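Side-chain contacts in MutT/nudix family protein (Shewanella oneidensis, PDB 3GZ5), which regulates transcription of genes of NAD metabolism in an ADP-ribose-dependent way, pairing a Nudix domain with a DNA-binding winged helix domain: residues 27-32 with 128-133; 53-58 with 143-148; 84-89 with 166-171; 154-159 with 184-189. All coordinates share one frame; numbering follows the deposited sequence.

Interaction 1: residues 27-32 with 128-133; sequences AVLFTY and VKWWPL. With NA (sodium ion), chain D.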
loop_
_atom_site.group_PDB
_atom_site.type_symbol
_atom_site.label_atom_id
_atom_site.label_comp_id
_atom_site.label_asym_id
_atom_site.label_seq_id
_atom_site.Cartn_x
_atom_site.Cartn_y
_atom_site.Cartn_z
ATOM N N ALA B 27 -4.505 3.552 -13.477
ATOM C CA ALA B 27 -5.249 2.436 -12.917
ATOM C C ALA B 27 -5.023 1.198 -13.763
ATOM O O ALA B 27 -5.147 1.244 -15.000
ATOM C CB ALA B 27 -6.714 2.752 -12.882
ATOM N N VAL B 28 -4.659 0.113 -13.077
ATOM C CA VAL B 28 -4.752 -1.243 -13.602
ATOM C C VAL B 28 -6.125 -1.809 -13.208
ATOM O O VAL B 28 -6.361 -2.186 -12.054
ATOM C CB VAL B 28 -3.604 -2.138 -13.108
ATOM C CG1 VAL B 28 -3.600 -3.440 -13.867
ATOM C CG2 VAL B 28 -2.237 -1.433 -13.291
ATOM N N LEU B 29 -7.044 -1.808 -14.167
ATOM C CA LEU B 29 -8.370 -2.324 -13.967
ATOM C C LEU B 29 -8.425 -3.732 -14.544
ATOM O O LEU B 29 -8.197 -3.916 -15.749
ATOM C CB LEU B 29 -9.374 -1.423 -14.667
ATOM C CG LEU B 29 -10.818 -1.892 -14.885
ATOM C CD1 LEU B 29 -11.593 -1.998 -13.579
ATOM C CD2 LEU B 29 -11.528 -0.926 -15.857
ATOM N N PHE B 30 -8.719 -4.709 -13.681
ATOM C CA PHE B 30 -8.862 -6.118 -14.063
ATOM C C PHE B 30 -10.310 -6.523 -14.067
ATOM O O PHE B 30 -11.124 -6.042 -13.277
ATOM C CB PHE B 30 -8.181 -7.059 -13.055
ATOM C CG PHE B 30 -6.717 -6.915 -12.966
ATOM C CD1 PHE B 30 -5.889 -7.596 -13.831
ATOM C CD2 PHE B 30 -6.153 -6.141 -11.985
ATOM C CE1 PHE B 30 -4.503 -7.486 -13.737
ATOM C CE2 PHE B 30 -4.776 -6.015 -11.890
ATOM C CZ PHE B 30 -3.951 -6.698 -12.775
ATOM N N THR B 31 -10.615 -7.458 -14.950
ATOM C CA THR B 31 -11.853 -8.216 -14.854
ATOM C C THR B 31 -11.529 -9.700 -15.048
ATOM O O THR B 31 -10.371 -10.094 -15.248
ATOM C CB THR B 31 -12.908 -7.711 -15.858
ATOM O OG1 THR B 31 -14.172 -8.294 -15.551
ATOM C CG2 THR B 31 -12.526 -8.055 -17.304
ATOM N N TYR B 32 -12.553 -10.526 -14.986
ATOM C CA TYR B 32 -12.387 -11.927 -15.247
ATOM C C TYR B 32 -13.392 -12.357 -16.310
ATOM O O TYR B 32 -14.597 -12.202 -16.140
ATOM C CB TYR B 32 -12.558 -12.712 -13.954
ATOM C CG TYR B 32 -12.486 -14.195 -14.152
ATOM C CD1 TYR B 32 -11.254 -14.849 -14.244
ATOM C CD2 TYR B 32 -13.655 -14.946 -14.236
ATOM C CE1 TYR B 32 -11.200 -16.213 -14.419
ATOM C CE2 TYR B 32 -13.615 -16.301 -14.415
ATOM C CZ TYR B 32 -12.394 -16.930 -14.508
ATOM O OH TYR B 32 -12.392 -18.282 -14.688
ATOM N N VAL B 128 -9.805 1.651 -26.865
ATOM C CA VAL B 128 -10.017 1.026 -25.543
ATOM C C VAL B 128 -10.422 -0.451 -25.687
ATOM O O VAL B 128 -11.450 -0.768 -26.303
ATOM C CB VAL B 128 -11.104 1.771 -24.698
ATOM C CG1 VAL B 128 -11.130 1.240 -23.272
ATOM C CG2 VAL B 128 -10.867 3.280 -24.698
ATOM N N LYS B 129 -9.635 -1.343 -25.091
ATOM C CA LYS B 129 -9.849 -2.783 -25.242
ATOM C C LYS B 129 -9.448 -3.590 -24.000
ATOM O O LYS B 129 -8.416 -3.318 -23.381
ATOM C CB LYS B 129 -9.080 -3.287 -26.478
ATOM C CG LYS B 129 -9.275 -4.763 -26.831
ATOM C CD LYS B 129 -8.577 -5.105 -28.155
ATOM C CE LYS B 129 -8.581 -6.612 -28.464
ATOM N NZ LYS B 129 -9.916 -7.120 -28.951
ATOM N N TRP B 130 -10.270 -4.582 -23.649
ATOM C CA TRP B 130 -9.895 -5.605 -22.667
ATOM C C TRP B 130 -8.896 -6.569 -23.291
ATOM O O TRP B 130 -9.202 -7.222 -24.294
ATOM C CB TRP B 130 -11.107 -6.411 -22.229
ATOM C CG TRP B 130 -12.043 -5.739 -21.273
ATOM C CD1 TRP B 130 -13.327 -5.375 -21.520
ATOM C CD2 TRP B 130 -11.778 -5.382 -19.904
ATOM N NE1 TRP B 130 -13.883 -4.805 -20.400
ATOM C CE2 TRP B 130 -12.951 -4.793 -19.396
ATOM C CE3 TRP B 130 -10.660 -5.500 -19.064
ATOM C CZ2 TRP B 130 -13.048 -4.330 -18.074
ATOM C CZ3 TRP B 130 -10.755 -5.035 -17.763
ATOM C CH2 TRP B 130 -11.942 -4.456 -17.281
ATOM N N TRP B 131 -7.714 -6.672 -22.687
ATOM C CA TRP B 131 -6.664 -7.557 -23.169
ATOM C C TRP B 131 -6.390 -8.712 -22.210
ATOM O O TRP B 131 -6.274 -8.488 -21.014
ATOM C CB TRP B 131 -5.369 -6.780 -23.359
ATOM C CG TRP B 131 -5.386 -5.833 -24.510
ATOM C CD1 TRP B 131 -5.733 -4.509 -24.488
ATOM C CD2 TRP B 131 -5.024 -6.133 -25.859
ATOM N NE1 TRP B 131 -5.617 -3.969 -25.744
ATOM C CE2 TRP B 131 -5.179 -4.942 -26.606
ATOM C CE3 TRP B 131 -4.582 -7.300 -26.515
ATOM C CZ2 TRP B 131 -4.911 -4.881 -27.983
ATOM C CZ3 TRP B 131 -4.312 -7.238 -27.876
ATOM C CH2 TRP B 131 -4.484 -6.040 -28.594
ATOM N N PRO B 132 -6.263 -9.953 -22.737
ATOM C CA PRO B 132 -5.784 -11.062 -21.908
ATOM C C PRO B 132 -4.450 -10.721 -21.246
ATOM O O PRO B 132 -3.518 -10.246 -21.907
ATOM C CB PRO B 132 -5.615 -12.206 -22.917
ATOM C CG PRO B 132 -6.617 -11.915 -23.962
ATOM C CD PRO B 132 -6.569 -10.407 -24.106
ATOM N N LEU B 133 -4.371 -10.932 -19.942
ATOM C CA LEU B 133 -3.162 -10.587 -19.215
ATOM C C LEU B 133 -1.921 -11.211 -19.861
ATOM O O LEU B 133 -0.900 -10.539 -20.012
ATOM C CB LEU B 133 -3.274 -10.988 -17.748
ATOM C CG LEU B 133 -2.052 -10.751 -16.863
ATOM C CD1 LEU B 133 -1.671 -9.261 -16.796
ATOM C CD2 LEU B 133 -2.356 -11.295 -15.500
HETATM NA NA NA D . -13.157 -1.434 -27.666
#
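Thr-31 points its methyl down onto one face of the six-membered ring of Trp-130, a worked example of how one large ring can bridge strands that do not pair. Thr-31 CG2 sits 3.5 Å from the centroid of that ring, only 8° off its normal. Its OG1 stands anti to the backbone N (chi1 -169°), which sends the hydroxyl to Met-113 O and leaves the methyl for the ring. At the ring edge, Leu-29 O lies 3.4 Å from Trp-130 CZ3, while Leu-29 CG comes within 3.7 Å of Trp-130 CH2. Without the indole, as with an alanine at Trp-130, the Thr-31 methyl and Leu-29 would probably face a gap between the strands. This tight, buried side, between strands that both pair with strand 36-43, contrasts with the exposed Lys-129. Val-128 O binds the sodium ion at 2.3 Å with the carbonyl oxygens of Ile-122 and Val-125. Across the segments the contact is CH-pi and apolar, resting on the fit of surfaces rather than on hydrogen bonds.

Interaction 2: residues 53-58 with 143-148; sequences WGLPGG and FDHLQL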
loop_
_atom_site.group_PDB
_atom_site.type_symbol
_atom_site.label_atom_id
_atom_site.label_comp_id
_atom_site.label_asym_id
_atom_site.label_seq_id
_atom_site.Cartn_x
_atom_site.Cartn_y
_atom_site.Cartn_z
ATOM N N TRP B 53 0.105 0.792 -26.447
ATOM C CA TRP B 53 -0.940 0.601 -25.438
ATOM C C TRP B 53 -0.408 0.874 -24.047
ATOM O O TRP B 53 0.772 0.682 -23.767
ATOM C CB TRP B 53 -1.580 -0.789 -25.522
ATOM C CG TRP B 53 -2.329 -0.975 -26.796
ATOM C CD1 TRP B 53 -1.794 -1.325 -28.003
ATOM C CD2 TRP B 53 -3.734 -0.792 -27.015
ATOM N NE1 TRP B 53 -2.775 -1.372 -28.960
ATOM C CE2 TRP B 53 -3.979 -1.061 -28.385
ATOM C CE3 TRP B 53 -4.811 -0.440 -26.191
ATOM C CZ2 TRP B 53 -5.253 -0.985 -28.952
ATOM C CZ3 TRP B 53 -6.089 -0.373 -26.751
ATOM C CH2 TRP B 53 -6.295 -0.640 -28.125
ATOM N N GLY B 54 -1.290 1.350 -23.183
ATOM C CA GLY B 54 -0.916 1.653 -21.809
ATOM C C GLY B 54 -2.144 1.788 -20.943
ATOM O O GLY B 54 -3.275 1.742 -21.422
ATOM N N LEU B 55 -1.896 1.976 -19.654
ATOM C CA LEU B 55 -2.953 2.112 -18.653
ATOM C C LEU B 55 -3.837 3.323 -18.915
ATOM O O LEU B 55 -3.348 4.372 -19.383
ATOM C CB LEU B 55 -2.327 2.228 -17.258
ATOM C CG LEU B 55 -1.371 1.110 -16.842
ATOM C CD1 LEU B 55 -0.740 1.372 -15.468
ATOM C CD2 LEU B 55 -2.100 -0.216 -16.875
ATOM N N PRO B 56 -5.140 3.203 -18.593
ATOM C CA PRO B 56 -5.957 4.412 -18.507
ATOM C C PRO B 56 -5.420 5.268 -17.352
ATOM O O PRO B 56 -4.926 4.720 -16.348
ATOM C CB PRO B 56 -7.359 3.884 -18.202
ATOM C CG PRO B 56 -7.152 2.498 -17.703
ATOM C CD PRO B 56 -5.898 1.980 -18.278
ATOM N N GLY B 57 -5.471 6.586 -17.522
ATOM C CA GLY B 57 -4.902 7.498 -16.554
ATOM C C GLY B 57 -4.547 8.837 -17.168
ATOM O O GLY B 57 -4.769 9.052 -18.357
ATOM N N GLY B 58 -3.999 9.734 -16.356
ATOM C CA GLY B 58 -3.613 11.061 -16.817
ATOM C C GLY B 58 -3.699 12.115 -15.727
ATOM O O GLY B 58 -3.592 11.809 -14.538
ATOM N N PHE B 143 5.788 3.570 -21.374
ATOM C CA PHE B 143 6.464 3.888 -20.137
ATOM C C PHE B 143 6.841 2.644 -19.355
ATOM O O PHE B 143 7.470 1.720 -19.898
ATOM C CB PHE B 143 5.616 4.844 -19.289
ATOM C CG PHE B 143 5.170 6.092 -20.016
ATOM C CD1 PHE B 143 6.021 7.191 -20.136
ATOM C CD2 PHE B 143 3.892 6.188 -20.540
ATOM C CE1 PHE B 143 5.608 8.364 -20.793
ATOM C CE2 PHE B 143 3.465 7.354 -21.203
ATOM C CZ PHE B 143 4.327 8.444 -21.318
ATOM N N ASP B 144 6.481 2.629 -18.073
ATOM C CA ASP B 144 6.824 1.530 -17.178
ATOM C C ASP B 144 5.557 0.766 -16.803
ATOM O O ASP B 144 5.533 0.064 -15.788
ATOM C CB ASP B 144 7.550 2.058 -15.913
ATOM C CG ASP B 144 6.696 3.063 -15.097
ATOM O OD1 ASP B 144 5.639 3.527 -15.580
ATOM O OD2 ASP B 144 7.102 3.398 -13.971
ATOM N N HIS B 145 4.526 0.906 -17.631
ATOM C CA HIS B 145 3.209 0.357 -17.359
ATOM C C HIS B 145 3.134 -1.178 -17.243
ATOM O O HIS B 145 2.290 -1.712 -16.501
ATOM C CB HIS B 145 2.203 0.853 -18.384
ATOM C CG HIS B 145 1.892 2.310 -18.268
ATOM N ND1 HIS B 145 0.891 2.908 -19.000
ATOM C CD2 HIS B 145 2.455 3.294 -17.523
ATOM C CE1 HIS B 145 0.849 4.197 -18.714
ATOM N NE2 HIS B 145 1.778 4.454 -17.807
ATOM N N LEU B 146 4.018 -1.879 -17.951
ATOM C CA LEU B 146 4.131 -3.312 -17.770
ATOM C C LEU B 146 4.502 -3.651 -16.331
ATOM O O LEU B 146 3.992 -4.615 -15.758
ATOM C CB LEU B 146 5.164 -3.931 -18.722
ATOM C CG LEU B 146 5.372 -5.444 -18.516
ATOM C CD1 LEU B 146 4.056 -6.191 -18.747
ATOM C CD2 LEU B 146 6.480 -6.000 -19.420
ATOM N N GLN B 147 5.404 -2.862 -15.768
ATOM C CA GLN B 147 5.891 -3.076 -14.425
ATOM C C GLN B 147 4.800 -2.794 -13.384
ATOM O O GLN B 147 4.681 -3.526 -12.400
ATOM C CB GLN B 147 7.098 -2.172 -14.204
ATOM C CG GLN B 147 8.020 -2.569 -13.074
ATOM C CD GLN B 147 9.334 -1.810 -13.145
ATOM O OE1 GLN B 147 9.701 -1.274 -14.206
ATOM N NE2 GLN B 147 10.055 -1.759 -12.019
ATOM N N LEU B 148 4.013 -1.740 -13.617
ATOM C CA LEU B 148 2.827 -1.419 -12.804
ATOM C C LEU B 148 1.766 -2.540 -12.847
ATOM O O LEU B 148 1.184 -2.880 -11.825
ATOM C CB LEU B 148 2.221 -0.073 -13.236
ATOM C CG LEU B 148 3.005 1.221 -12.957
ATOM C CD1 LEU B 148 2.310 2.401 -13.578
ATOM C CD2 LEU B 148 3.255 1.483 -11.444
#
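His-145 ND1 accepts a hydrogen bond of 3.0 Å from Leu-55 N. The N-H...N angle is 157°, and the donor lies 30° out of the ring plane. His-145 carries CG anti to its carbonyl carbon (chi1 -69°), which turns ND1 to that N-H. The same leucine covers one face of the imidazole: Leu-55 CD1 stands 4.2 Å from the ring centroid of His-145 in a CH-pi contact. At the edge, Gly-54 CA lies 3.6 Å from His-145 ND1, and a side chain on Gly-54 would run into that nitrogen. One helical turn on, Leu-148 CD1 meets Leu-55 CD1 at 3.7 Å, so Leu-55 CD1 touches both His-145 and Leu-148. Farther out, the N-cap residue Asp-144 places OD1 at the imidazole edge, in its plane, and is itself held by a salt bridge to Arg-98. The contact thus sets the start of helix 145-162 on the turn between strands 53-54 and 57-58, with Asp-26 of strand 22-33 touching both His-145 and Leu-55.

Interaction 3: residues 84-89 with 166-171; sequences PPYIEQ and PGFALS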
loop_
_atom_site.group_PDB
_atom_site.type_symbol
_atom_site.label_atom_id
_atom_site.label_comp_id
_atom_site.label_asym_id
_atom_site.label_seq_id
_atom_site.Cartn_x
_atom_site.Cartn_y
_atom_site.Cartn_z
ATOM N N PRO B 84 -16.075 1.663 -11.307
ATOM C CA PRO B 84 -15.867 0.260 -10.860
ATOM C C PRO B 84 -16.274 0.077 -9.395
ATOM O O PRO B 84 -16.163 1.026 -8.625
ATOM C CB PRO B 84 -14.359 0.043 -10.999
ATOM C CG PRO B 84 -13.836 1.221 -11.744
ATOM C CD PRO B 84 -14.810 2.357 -11.585
ATOM N N PRO B 85 -16.767 -1.124 -9.011
ATOM C CA PRO B 85 -17.166 -1.267 -7.607
ATOM C C PRO B 85 -15.983 -1.395 -6.638
ATOM O O PRO B 85 -16.167 -1.221 -5.438
ATOM C CB PRO B 85 -18.019 -2.547 -7.612
ATOM C CG PRO B 85 -17.456 -3.375 -8.741
ATOM C CD PRO B 85 -17.016 -2.356 -9.790
ATOM N N TYR B 86 -14.784 -1.671 -7.139
ATOM C CA TYR B 86 -13.630 -1.808 -6.243
ATOM C C TYR B 86 -12.413 -1.069 -6.798
ATOM O O TYR B 86 -12.050 -1.223 -7.954
ATOM C CB TYR B 86 -13.264 -3.286 -5.955
ATOM C CG TYR B 86 -12.050 -3.414 -5.041
ATOM C CD1 TYR B 86 -10.758 -3.424 -5.568
ATOM C CD2 TYR B 86 -12.193 -3.480 -3.653
ATOM C CE1 TYR B 86 -9.621 -3.515 -4.741
ATOM C CE2 TYR B 86 -11.063 -3.567 -2.807
ATOM C CZ TYR B 86 -9.789 -3.581 -3.365
ATOM O OH TYR B 86 -8.664 -3.638 -2.560
ATOM N N ILE B 87 -11.788 -0.288 -5.936
ATOM C CA ILE B 87 -10.601 0.486 -6.296
ATOM C C ILE B 87 -9.744 0.722 -5.068
ATOM O O ILE B 87 -10.257 0.997 -3.994
ATOM C CB ILE B 87 -10.978 1.825 -7.054
ATOM C CG1 ILE B 87 -9.735 2.447 -7.683
ATOM C CG2 ILE B 87 -11.707 2.832 -6.119
ATOM C CD1 ILE B 87 -10.021 3.161 -8.974
ATOM N N GLU B 88 -8.435 0.582 -5.227
ATOM C CA GLU B 88 -7.490 0.742 -4.145
ATOM C C GLU B 88 -6.171 1.226 -4.718
ATOM O O GLU B 88 -5.695 0.714 -5.748
ATOM C CB GLU B 88 -7.263 -0.614 -3.440
ATOM C CG GLU B 88 -6.201 -0.572 -2.332
ATOM C CD GLU B 88 -5.842 -1.948 -1.785
ATOM O OE1 GLU B 88 -5.690 -2.083 -0.549
ATOM O OE2 GLU B 88 -5.690 -2.897 -2.592
ATOM N N GLN B 89 -5.559 2.193 -4.046
ATOM C CA GLN B 89 -4.244 2.672 -4.438
ATOM C C GLN B 89 -3.204 1.545 -4.361
ATOM O O GLN B 89 -3.122 0.821 -3.358
ATOM C CB GLN B 89 -3.850 3.845 -3.530
ATOM C CG GLN B 89 -3.027 4.926 -4.193
ATOM C CD GLN B 89 -2.749 6.086 -3.262
ATOM O OE1 GLN B 89 -3.437 7.119 -3.298
ATOM N NE2 GLN B 89 -1.746 5.931 -2.438
ATOM N N PRO B 166 -11.236 -10.689 -4.827
ATOM C CA PRO B 166 -11.473 -11.161 -6.212
ATOM C C PRO B 166 -12.933 -11.302 -6.654
ATOM O O PRO B 166 -13.187 -11.313 -7.832
ATOM C CB PRO B 166 -10.736 -12.503 -6.269
ATOM C CG PRO B 166 -9.612 -12.320 -5.252
ATOM C CD PRO B 166 -10.309 -11.589 -4.109
ATOM N N GLY B 167 -13.893 -11.375 -5.737
ATOM C CA GLY B 167 -15.283 -11.409 -6.148
ATOM C C GLY B 167 -15.738 -10.215 -6.968
ATOM O O GLY B 167 -16.662 -10.334 -7.775
ATOM N N PHE B 168 -15.080 -9.066 -6.781
ATOM C CA PHE B 168 -15.419 -7.838 -7.524
ATOM C C PHE B 168 -15.179 -7.906 -9.036
ATOM O O PHE B 168 -15.779 -7.139 -9.779
ATOM C CB PHE B 168 -14.739 -6.602 -6.892
ATOM C CG PHE B 168 -15.318 -6.220 -5.569
ATOM C CD1 PHE B 168 -16.599 -5.688 -5.488
ATOM C CD2 PHE B 168 -14.600 -6.397 -4.401
ATOM C CE1 PHE B 168 -17.152 -5.336 -4.262
ATOM C CE2 PHE B 168 -15.142 -6.039 -3.153
ATOM C CZ PHE B 168 -16.411 -5.519 -3.087
ATOM N N ALA B 169 -14.328 -8.837 -9.481
ATOM C CA ALA B 169 -14.111 -9.108 -10.914
ATOM C C ALA B 169 -15.249 -9.893 -11.594
ATOM O O ALA B 169 -15.237 -10.065 -12.814
ATOM C CB ALA B 169 -12.780 -9.828 -11.121
ATOM N N LEU B 170 -16.232 -10.350 -10.807
ATOM C CA LEU B 170 -17.337 -11.195 -11.317
ATOM C C LEU B 170 -18.640 -10.438 -11.465
ATOM O O LEU B 170 -18.863 -9.458 -10.770
ATOM C CB LEU B 170 -17.573 -12.373 -10.371
ATOM C CG LEU B 170 -16.327 -13.177 -10.068
ATOM C CD1 LEU B 170 -16.599 -14.140 -8.888
ATOM C CD2 LEU B 170 -15.924 -13.889 -11.330
ATOM N N SER B 171 -19.520 -10.875 -12.359
ATOM C CA SER B 171 -20.834 -10.243 -12.363
ATOM C C SER B 171 -21.635 -10.751 -11.173
ATOM O O SER B 171 -21.410 -11.862 -10.671
ATOM C CB SER B 171 -21.570 -10.364 -13.702
ATOM O OG SER B 171 -21.751 -11.710 -14.072
#
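Phe-168 and Tyr-86 meet mainly through a methylene on a ring rather than ring on ring. As an aromatic pair they barely overlap: the planes are within 22° of parallel, but the rings have slid until their centroids are 5.5 Å apart. The CH-pi contact is closer. Tyr-86 CB lies over one face of Phe-168, 4.0 Å from the ring centroid, and its shortest approach is 3.6 Å to Phe-168 CG. Tyr-86 has CG anti to the backbone N (chi1 179°), which carries its phenol away from the loop and offers mostly its root to the phenylalanine. Apolar packing adds Pro-85, whose exposed ring brings CB to 4.0 Å from Phe-168 CD1. Among the polar groups, backbone bonds shape the partner: Ala-169 N to Pro-166 O at 3.2 Å and Leu-170 N to Gly-167 O at 3.1 Å make the 3-10 turn that presents Phe-168. Around the pair, Leu-112 of strand 104-112 and Thr-229 also touch Phe-168, while Val-165 and Arg-233 touch Tyr-86. The contact joins the start of strand 86-95 of the Nudix sheet to the ring of Phe-168, on the 3-10 turn between helix 145-162 and strand 174-175 in the winged helix family region.

Interaction 4: residues 154-159 with 184-189; sequences ERLTQK and EVLLGK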
loop_
_atom_site.group_PDB
_atom_site.type_symbol
_atom_site.label_atom_id
_atom_site.label_comp_id
_atom_site.label_asym_id
_atom_site.label_seq_id
_atom_site.Cartn_x
_atom_site.Cartn_y
_atom_site.Cartn_z
ATOM N N GLU B 154 0.476 -8.998 -8.757
ATOM C CA GLU B 154 1.053 -9.539 -7.548
ATOM C C GLU B 154 0.277 -9.161 -6.276
ATOM O O GLU B 154 0.141 -9.971 -5.339
ATOM C CB GLU B 154 2.444 -8.978 -7.395
ATOM C CG GLU B 154 3.531 -9.719 -8.070
ATOM C CD GLU B 154 4.838 -9.367 -7.412
ATOM O OE1 GLU B 154 5.449 -10.273 -6.804
ATOM O OE2 GLU B 154 5.218 -8.166 -7.444
ATOM N N ARG B 155 -0.188 -7.917 -6.197
ATOM C CA ARG B 155 -1.055 -7.573 -5.070
ATOM C C ARG B 155 -2.386 -8.316 -5.119
ATOM O O ARG B 155 -2.885 -8.710 -4.103
ATOM C CB ARG B 155 -1.274 -6.066 -4.862
ATOM C CG ARG B 155 -1.766 -5.845 -3.379
ATOM C CD ARG B 155 -1.953 -4.448 -2.980
ATOM N NE ARG B 155 -2.926 -3.797 -3.855
ATOM C CZ ARG B 155 -3.258 -2.511 -3.765
ATOM N NH1 ARG B 155 -4.130 -1.995 -4.628
ATOM N NH2 ARG B 155 -2.703 -1.751 -2.814
ATOM N N LEU B 156 -2.926 -8.528 -6.309
ATOM C CA LEU B 156 -4.119 -9.358 -6.484
ATOM C C LEU B 156 -3.960 -10.786 -5.947
ATOM O O LEU B 156 -4.880 -11.341 -5.337
ATOM C CB LEU B 156 -4.508 -9.432 -7.952
ATOM C CG LEU B 156 -5.305 -8.297 -8.552
ATOM C CD1 LEU B 156 -6.207 -8.952 -9.583
ATOM C CD2 LEU B 156 -6.113 -7.592 -7.512
ATOM N N THR B 157 -2.788 -11.359 -6.178
ATOM C CA THR B 157 -2.408 -12.633 -5.578
ATOM C C THR B 157 -2.525 -12.630 -4.049
ATOM O O THR B 157 -3.118 -13.550 -3.499
ATOM C CB THR B 157 -1.017 -13.078 -6.081
ATOM O OG1 THR B 157 -1.088 -13.181 -7.510
ATOM C CG2 THR B 157 -0.635 -14.415 -5.504
ATOM N N GLN B 158 -2.006 -11.590 -3.380
ATOM C CA GLN B 158 -2.189 -11.439 -1.931
ATOM C C GLN B 158 -3.651 -11.225 -1.540
ATOM O O GLN B 158 -4.097 -11.720 -0.504
ATOM C CB GLN B 158 -1.321 -10.317 -1.329
ATOM C CG GLN B 158 0.179 -10.456 -1.548
ATOM C CD GLN B 158 0.773 -11.757 -0.992
ATOM O OE1 GLN B 158 1.145 -12.667 -1.758
ATOM N NE2 GLN B 158 0.868 -11.847 0.343
ATOM N N LYS B 159 -4.403 -10.481 -2.345
ATOM C CA LYS B 159 -5.834 -10.351 -2.089
ATOM C C LYS B 159 -6.547 -11.713 -2.128
ATOM O O LYS B 159 -7.447 -11.947 -1.332
ATOM C CB LYS B 159 -6.501 -9.389 -3.085
ATOM C CG LYS B 159 -6.020 -7.965 -3.010
ATOM C CD LYS B 159 -6.393 -7.293 -1.727
ATOM C CE LYS B 159 -5.782 -5.926 -1.742
ATOM N NZ LYS B 159 -6.300 -5.078 -0.636
ATOM N N GLU B 184 -8.332 -19.295 -7.674
ATOM C CA GLU B 184 -7.395 -20.270 -8.246
ATOM C C GLU B 184 -6.582 -19.662 -9.398
ATOM O O GLU B 184 -5.376 -19.828 -9.446
ATOM C CB GLU B 184 -8.123 -21.547 -8.696
ATOM C CG GLU B 184 -8.637 -22.371 -7.530
ATOM C CD GLU B 184 -9.525 -23.544 -7.936
ATOM O OE1 GLU B 184 -9.831 -24.375 -7.060
ATOM O OE2 GLU B 184 -9.924 -23.649 -9.113
ATOM N N VAL B 185 -7.230 -18.930 -10.300
ATOM C CA VAL B 185 -6.510 -18.265 -11.395
ATOM C C VAL B 185 -5.422 -17.326 -10.850
ATOM O O VAL B 185 -4.321 -17.258 -11.406
ATOM C CB VAL B 185 -7.466 -17.486 -12.337
ATOM C CG1 VAL B 185 -6.692 -16.719 -13.427
ATOM C CG2 VAL B 185 -8.458 -18.437 -12.978
ATOM N N LEU B 186 -5.738 -16.614 -9.765
ATOM C CA LEU B 186 -4.828 -15.609 -9.198
ATOM C C LEU B 186 -3.658 -16.245 -8.470
ATOM O O LEU B 186 -2.557 -15.715 -8.486
ATOM C CB LEU B 186 -5.567 -14.648 -8.259
ATOM C CG LEU B 186 -6.464 -13.650 -8.985
ATOM C CD1 LEU B 186 -7.386 -12.904 -8.004
ATOM C CD2 LEU B 186 -5.606 -12.680 -9.791
ATOM N N LEU B 187 -3.917 -17.371 -7.817
ATOM C CA LEU B 187 -2.873 -18.079 -7.088
ATOM C C LEU B 187 -2.112 -19.025 -8.018
ATOM O O LEU B 187 -1.050 -19.539 -7.655
ATOM C CB LEU B 187 -3.440 -18.808 -5.860
ATOM C CG LEU B 187 -4.138 -17.935 -4.807
ATOM C CD1 LEU B 187 -4.630 -18.781 -3.626
ATOM C CD2 LEU B 187 -3.232 -16.840 -4.315
ATOM N N GLY B 188 -2.660 -19.225 -9.214
ATOM C CA GLY B 188 -2.092 -20.116 -10.231
ATOM C C GLY B 188 -2.128 -21.582 -9.833
ATOM O O GLY B 188 -1.433 -22.418 -10.427
ATOM N N LYS B 189 -2.980 -21.893 -8.858
ATOM C CA LYS B 189 -2.906 -23.134 -8.108
ATOM C C LYS B 189 -4.322 -23.582 -7.756
ATOM O O LYS B 189 -5.074 -22.802 -7.175
ATOM C CB LYS B 189 -2.131 -22.866 -6.814
ATOM C CG LYS B 189 -1.626 -24.087 -6.083
ATOM C CD LYS B 189 -1.318 -23.779 -4.613
ATOM C CE LYS B 189 -0.400 -22.574 -4.456
ATOM N NZ LYS B 189 0.113 -22.419 -3.057
#
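A helix-helix packing contact brings Leu-186 and Leu-187, within the Schellman motif that ends helix 176-187, against Leu-156 and Thr-157 of the long helix 145-162. It joins a helix that begins in the Nudix range to one of the winged helix region. Gly-188, with positive phi, lets Lys-189 N return to Glu-184 O at 3.2 Å; the inner bond, from Gly-188 N to Val-185 O, is weak. Thr-157 OG1 lies 3.1 Å from Leu-186 O, but Arg-153 O, one turn back, is also near, so that one proton may serve either oxygen. Leu-186 O also accepts a hydrogen bond from Arg-153 NH1. On the buried side, Leu-186 CD2 packs on Leu-156 CD1 at 3.8 Å. Swapping Thr-157 for an alanine would probably cost Leu-186 O a neighbouring hydroxyl and leave Leu-187 without a methyl to rest on. That methyl, Thr-157 CG2, is anti to the backbone N, with OG1 at chi1 -59°; Leu-187 CD2 touches it at 3.7 Å and reaches Thr-157 O at 3.4 Å.

How the interactions relate
From the N terminus, residues 27-32, 53-58 and 84-89 open interactions 1, 2 and 3 in turn, and 128-133, 143-148 and 166-171 close them in the same order. These three therefore all cross one another, and none nests. Interaction 4 opens at 154-159, inside the loop of interaction 3, and closes beyond it at 184-189; it crosses interaction 3 but follows interactions 1 and 2 in series. Interactions 1 and 2 join parts of the Nudix domain; 3 ties its sheet, and 4 ties helix 145-162, which starts in the Nudix range, to the winged helix region. Phe-30 of interaction 1 packs on Leu-156 of interaction 4, and Gln-89 O of interaction 3 probably hydrogen-bonds Arg-155 NH2 of interaction 4.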